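Local structure of ribosome maturation protein SDO1 homolog (Methanothermobacter thermautotrophicus, 2WBM) at residues A[187-192]-A[220-225]; A[128-133]-A[228-233]. The protein probably binds the ribosome and acts in its maturation, as an archaeal homologue of the Shwachman-Bodian-Diamond syndrome protein. All coordinates share one frame; numbering follows the deposited sequence. Where two conformers were deposited one is given.

Interaction 1: A[187-192]-A[220-225]; sequences VAIKIP and WIAVVE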
loop_
_atom_site.group_PDB
_atom_site.type_symbol
_atom_site.label_atom_id
_atom_site.label_comp_id
_atom_site.label_asym_id
_atom_site.label_seq_id
_atom_site.Cartn_x
_atom_site.Cartn_y
_atom_site.Cartn_z
ATOM N N VAL A 187 12.785 20.679 1.334
ATOM C CA VAL A 187 12.874 21.478 2.532
ATOM C C VAL A 187 14.345 21.626 2.876
ATOM O O VAL A 187 15.076 20.638 2.902
ATOM C CB VAL A 187 12.168 20.755 3.703
ATOM C CG1 VAL A 187 12.275 21.576 4.985
ATOM C CG2 VAL A 187 10.674 20.453 3.336
ATOM N N ALA A 188 14.777 22.852 3.134
ATOM C CA ALA A 188 16.140 23.081 3.598
ATOM C C ALA A 188 16.075 23.155 5.112
ATOM O O ALA A 188 15.252 23.899 5.687
ATOM C CB ALA A 188 16.698 24.382 3.025
ATOM N N ILE A 189 16.919 22.371 5.767
ATOM C CA ILE A 189 16.953 22.397 7.224
ATOM C C ILE A 189 18.340 22.807 7.685
ATOM O O ILE A 189 19.329 22.604 6.973
ATOM C CB ILE A 189 16.546 21.022 7.845
ATOM C CG1 ILE A 189 17.661 19.977 7.668
ATOM C CG2 ILE A 189 15.238 20.508 7.222
ATOM C CD1 ILE A 189 17.409 18.666 8.403
ATOM N N LYS A 190 18.394 23.416 8.860
ATOM C CA LYS A 190 19.646 23.816 9.486
ATOM C C LYS A 190 19.598 23.319 10.922
ATOM O O LYS A 190 18.679 23.691 11.669
ATOM C CB LYS A 190 19.766 25.341 9.455
ATOM C CG LYS A 190 21.061 25.902 10.021
ATOM C CD LYS A 190 21.038 27.427 9.966
ATOM C CE LYS A 190 22.410 28.014 10.208
ATOM N NZ LYS A 190 22.935 27.663 11.548
ATOM N N ILE A 191 20.561 22.498 11.305
ATOM C CA ILE A 191 20.572 22.001 12.672
ATOM C C ILE A 191 21.979 22.059 13.260
ATOM O O ILE A 191 22.972 22.082 12.528
ATOM C CB ILE A 191 20.027 20.556 12.750
ATOM C CG1 ILE A 191 20.874 19.624 11.893
ATOM C CG2 ILE A 191 18.539 20.482 12.339
ATOM C CD1 ILE A 191 20.881 18.225 12.418
ATOM N N PRO A 192 22.077 22.063 14.593
ATOM C CA PRO A 192 23.404 22.113 15.182
ATOM C C PRO A 192 24.214 20.887 14.774
ATOM O O PRO A 192 23.642 19.816 14.559
ATOM C CB PRO A 192 23.127 22.070 16.681
ATOM C CG PRO A 192 21.659 22.361 16.836
ATOM C CD PRO A 192 21.023 21.854 15.598
ATOM N N TRP A 220 24.899 22.202 10.395
ATOM C CA TRP A 220 24.791 21.348 9.231
ATOM C C TRP A 220 23.488 21.653 8.533
ATOM O O TRP A 220 22.436 21.702 9.163
ATOM C CB TRP A 220 24.834 19.881 9.647
ATOM C CG TRP A 220 24.750 18.867 8.538
ATOM C CD1 TRP A 220 25.687 18.629 7.552
ATOM C CD2 TRP A 220 23.708 17.903 8.338
ATOM N NE1 TRP A 220 25.274 17.590 6.752
ATOM C CE2 TRP A 220 24.060 17.133 7.203
ATOM C CE3 TRP A 220 22.496 17.630 8.995
ATOM C CZ2 TRP A 220 23.254 16.085 6.725
ATOM C CZ3 TRP A 220 21.688 16.590 8.515
ATOM C CH2 TRP A 220 22.073 15.837 7.388
ATOM N N ILE A 221 23.576 21.878 7.230
ATOM C CA ILE A 221 22.394 22.137 6.420
ATOM C C ILE A 221 22.142 20.923 5.537
ATOM O O ILE A 221 23.075 20.358 4.985
ATOM C CB ILE A 221 22.568 23.385 5.537
ATOM C CG1 ILE A 221 22.481 24.645 6.414
ATOM C CG2 ILE A 221 21.504 23.397 4.400
ATOM C CD1 ILE A 221 22.733 25.955 5.657
ATOM N N ALA A 222 20.884 20.504 5.439
ATOM C CA ALA A 222 20.511 19.451 4.489
ATOM C C ALA A 222 19.283 19.902 3.720
ATOM O O ALA A 222 18.408 20.571 4.275
ATOM C CB ALA A 222 20.231 18.156 5.198
ATOM N N VAL A 223 19.260 19.584 2.441
ATOM C CA VAL A 223 18.070 19.739 1.621
ATOM C C VAL A 223 17.459 18.349 1.495
ATOM O O VAL A 223 18.145 17.395 1.115
ATOM C CB VAL A 223 18.418 20.340 0.274
ATOM C CG1 VAL A 223 17.168 20.470 -0.613
ATOM C CG2 VAL A 223 19.089 21.717 0.509
ATOM N N VAL A 224 16.185 18.233 1.865
ATOM C CA VAL A 224 15.514 16.928 1.930
ATOM C C VAL A 224 14.281 16.962 1.053
ATOM O O VAL A 224 13.482 17.881 1.169
ATOM C CB VAL A 224 15.092 16.551 3.360
ATOM C CG1 VAL A 224 14.526 15.119 3.393
ATOM C CG2 VAL A 224 16.288 16.659 4.324
ATOM N N GLU A 225 14.159 15.983 0.160
ATOM C CA GLU A 225 12.957 15.843 -0.649
ATOM C C GLU A 225 12.008 14.915 0.104
ATOM O O GLU A 225 12.368 13.775 0.430
ATOM C CB GLU A 225 13.289 15.284 -2.031
ATOM C CG GLU A 225 12.093 15.072 -2.928
ATOM C CD GLU A 225 12.505 14.844 -4.373
ATOM O OE1 GLU A 225 12.824 15.831 -5.073
ATOM O OE2 GLU A 225 12.506 13.674 -4.800
#

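Interaction 2: A[128-133]-A[228-233]; sequences IAREAI and GGLQDS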
loop_
_atom_site.group_PDB
_atom_site.type_symbol
_atom_site.label_atom_id
_atom_site.label_comp_id
_atom_site.label_asym_id
_atom_site.label_seq_id
_atom_site.Cartn_x
_atom_site.Cartn_y
_atom_site.Cartn_z
ATOM N N ILE A 128 -2.681 8.960 0.793
ATOM C CA ILE A 128 -3.054 10.229 0.160
ATOM C C ILE A 128 -2.600 11.433 0.999
ATOM O O ILE A 128 -2.011 12.372 0.454
ATOM C CB ILE A 128 -4.573 10.315 -0.171
ATOM C CG1 ILE A 128 -4.944 9.229 -1.191
ATOM C CG2 ILE A 128 -4.933 11.727 -0.687
ATOM C CD1 ILE A 128 -6.458 9.135 -1.516
ATOM N N ALA A 129 -2.837 11.387 2.312
ATOM C CA ALA A 129 -2.448 12.488 3.200
ATOM C C ALA A 129 -0.935 12.698 3.203
ATOM O O ALA A 129 -0.475 13.825 3.324
ATOM C CB ALA A 129 -2.930 12.243 4.614
ATOM N N ARG A 130 -0.188 11.602 3.082
ATOM C CA ARG A 130 1.276 11.634 3.047
ATOM C C ARG A 130 1.805 12.268 1.753
ATOM O O ARG A 130 2.743 13.078 1.784
ATOM C CB ARG A 130 1.781 10.198 3.211
ATOM C CG ARG A 130 3.245 9.920 2.979
ATOM C CD ARG A 130 3.425 8.389 3.080
ATOM N NE ARG A 130 2.814 7.855 4.308
ATOM C CZ ARG A 130 2.050 6.759 4.384
ATOM N NH1 ARG A 130 1.769 6.039 3.304
ATOM N NH2 ARG A 130 1.551 6.382 5.556
ATOM N N GLU A 131 1.204 11.915 0.616
ATOM C CA GLU A 131 1.776 12.311 -0.675
ATOM C C GLU A 131 1.232 13.626 -1.211
ATOM O O GLU A 131 1.866 14.260 -2.052
ATOM C CB GLU A 131 1.585 11.208 -1.724
ATOM C CG GLU A 131 2.159 9.835 -1.345
ATOM C CD GLU A 131 3.688 9.783 -1.309
ATOM O OE1 GLU A 131 4.372 10.653 -1.905
ATOM O OE2 GLU A 131 4.213 8.849 -0.680
ATOM N N ALA A 132 0.061 14.029 -0.732
ATOM C CA ALA A 132 -0.676 15.126 -1.359
ATOM C C ALA A 132 -0.363 16.504 -0.787
ATOM O O ALA A 132 0.044 16.643 0.371
ATOM C CB ALA A 132 -2.166 14.877 -1.288
ATOM N N ILE A 133 -0.544 17.516 -1.626
ATOM C CA ILE A 133 -0.631 18.898 -1.166
ATOM C C ILE A 133 -1.874 19.540 -1.756
ATOM O O ILE A 133 -2.478 19.008 -2.685
ATOM C CB ILE A 133 0.598 19.740 -1.570
ATOM C CG1 ILE A 133 0.721 19.827 -3.102
ATOM C CG2 ILE A 133 1.864 19.188 -0.901
ATOM C CD1 ILE A 133 1.597 20.983 -3.597
ATOM N N GLY A 228 4.911 15.594 -0.120
ATOM C CA GLY A 228 4.441 16.925 0.266
ATOM C C GLY A 228 3.521 16.984 1.471
ATOM O O GLY A 228 3.452 18.012 2.153
ATOM N N GLY A 229 2.799 15.897 1.737
ATOM C CA GLY A 229 1.853 15.856 2.852
ATOM C C GLY A 229 2.512 15.709 4.212
ATOM O O GLY A 229 1.821 15.777 5.234
ATOM N N LEU A 230 3.830 15.500 4.222
ATOM C CA LEU A 230 4.588 15.293 5.468
ATOM C C LEU A 230 5.299 16.539 6.003
ATOM O O LEU A 230 6.072 16.444 6.963
ATOM C CB LEU A 230 5.612 14.161 5.301
ATOM C CG LEU A 230 4.998 12.766 5.131
ATOM C CD1 LEU A 230 6.081 11.742 4.884
ATOM C CD2 LEU A 230 4.149 12.382 6.325
ATOM N N GLN A 231 5.036 17.695 5.400
ATOM C CA GLN A 231 5.747 18.933 5.782
ATOM C C GLN A 231 5.656 19.232 7.281
ATOM O O GLN A 231 6.668 19.548 7.913
ATOM C CB GLN A 231 5.234 20.128 4.980
ATOM C CG GLN A 231 5.600 20.094 3.506
ATOM C CD GLN A 231 4.875 21.165 2.725
ATOM O OE1 GLN A 231 5.156 22.357 2.878
ATOM N NE2 GLN A 231 3.924 20.755 1.894
ATOM N N ASP A 232 4.457 19.115 7.848
ATOM C CA ASP A 232 4.256 19.436 9.264
ATOM C C ASP A 232 4.806 18.363 10.204
ATOM O O ASP A 232 5.402 18.691 11.231
ATOM C CB ASP A 232 2.785 19.748 9.564
ATOM C CG ASP A 232 2.288 20.978 8.816
ATOM O OD1 ASP A 232 3.058 21.957 8.687
ATOM O OD2 ASP A 232 1.130 20.968 8.353
ATOM N N SER A 233 4.608 17.090 9.859
ATOM C CA SER A 233 5.136 15.974 10.644
ATOM C C SER A 233 6.667 16.015 10.679
ATOM O O SER A 233 7.294 15.732 11.700
ATOM C CB SER A 233 4.647 14.646 10.059
ATOM O OG SER A 233 5.305 13.548 10.657
#

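Interaction 1: A[187-192]-A[220-225]
Val187 to Ile191 pair with Trp220 to Val224 as neighbouring antiparallel strands in the sheet of the C-terminal domain. Three hydrogen-bonded pairs, Val187 with Val224, Ile189 with Ala222 and Ile191 with Trp220, carry six backbone bonds. The bond from Ile189 N to Ala222 O, 2.8 Å long, is nearly straight, at 172° at the hydrogen, whereas the return bond from Ala222 N to Ile189 O is more bent at 150°. Between these pairs, CA-H groups also reach carbonyl oxygens, as from Ile221 CA to Ile189 O (3.1 Å). The three hydrogen-bonded pairs turn their side chains to the face packed against helices 196-206 and 231-241, in a ferredoxin-like alpha+beta sandwich (beta-alpha-beta-beta-alpha-beta) of which these are the two central strands. There Ile191 lies alongside Trp220. With its CG1 set between backbone N and carbonyl carbon (chi1 60°), Ile191 meets the indole at its edge, CD1 lying 3.8 Å from Trp220 CE3. Ala222 CB sits over one face of the same ring, toward the rim, and Glu212 accepts a hydrogen bond from the indole NE1. On the other face of the sheet, the aliphatic part of Lys190 crosses Ile221, CG to CG1 4.1 Å.

Interaction 2: A[128-133]-A[228-233]
Ala129 meets Gly229 through its carbonyl: Ala129 O receives a CA-H...O contact from Gly229 CA at 3.1 Å. This is the last turn of helix 110-131, whose end faces the turn leading into helix 231-241. Arg130 comes next and gives two contacts. Its O takes a weak hydrogen bond from Gly229 N, 2.8 Å long but bent to 126° at the hydrogen. Its side chain, with CG anti to the backbone N (chi1 170°), runs alongside Leu230, the N-cap residue of helix 231-241, and Arg130 CG touches Leu230 CD1 at 3.9 Å. Glu131 turns its side chain off toward salt bridges with Lys127 and Lys184. At Ala132 the chain leaves helical geometry, and Ile133, now in a short strand, sets its CG2 branch against Gly228, 3.6 Å from Gly228 CA. The same methyl lies 3.8 Å from Gln231 NE2, the amide nitrogen that bonds back to Gly228 O at 2.8 Å and also to Gly138 O. With no side chain on Gly228 or Gly229, the main chain can lie directly against the helix-end carbonyls and the Ile133 methyl. Since a single weak hydrogen bond joins these two segments, main-chain fit probably matters more here than polar bonding.

How the interactions relate
The two contacts illustrate how a domain's internal framework can continue into its border with the next domain. Their centres are 18 Å apart, on the same side of the chain's centre. Along the sequence interaction 1 is nested within interaction 2: 128-133 comes first, then 187-192, 220-225 and finally 228-233. Strand 220-227 leads through the turn 228-230 into helix 231-241, and strand 181-191 has strands 132-133 and 220-227 among its neighbours, so both contacts reach one antiparallel sheet. Interaction 1 is one strand pairing of that sheet, within the C-terminal domain, while interaction 2 sets the end of helix 110-131 against the turn after strand 220-227. This junction may bear on the conformational flexibility reported for this protein.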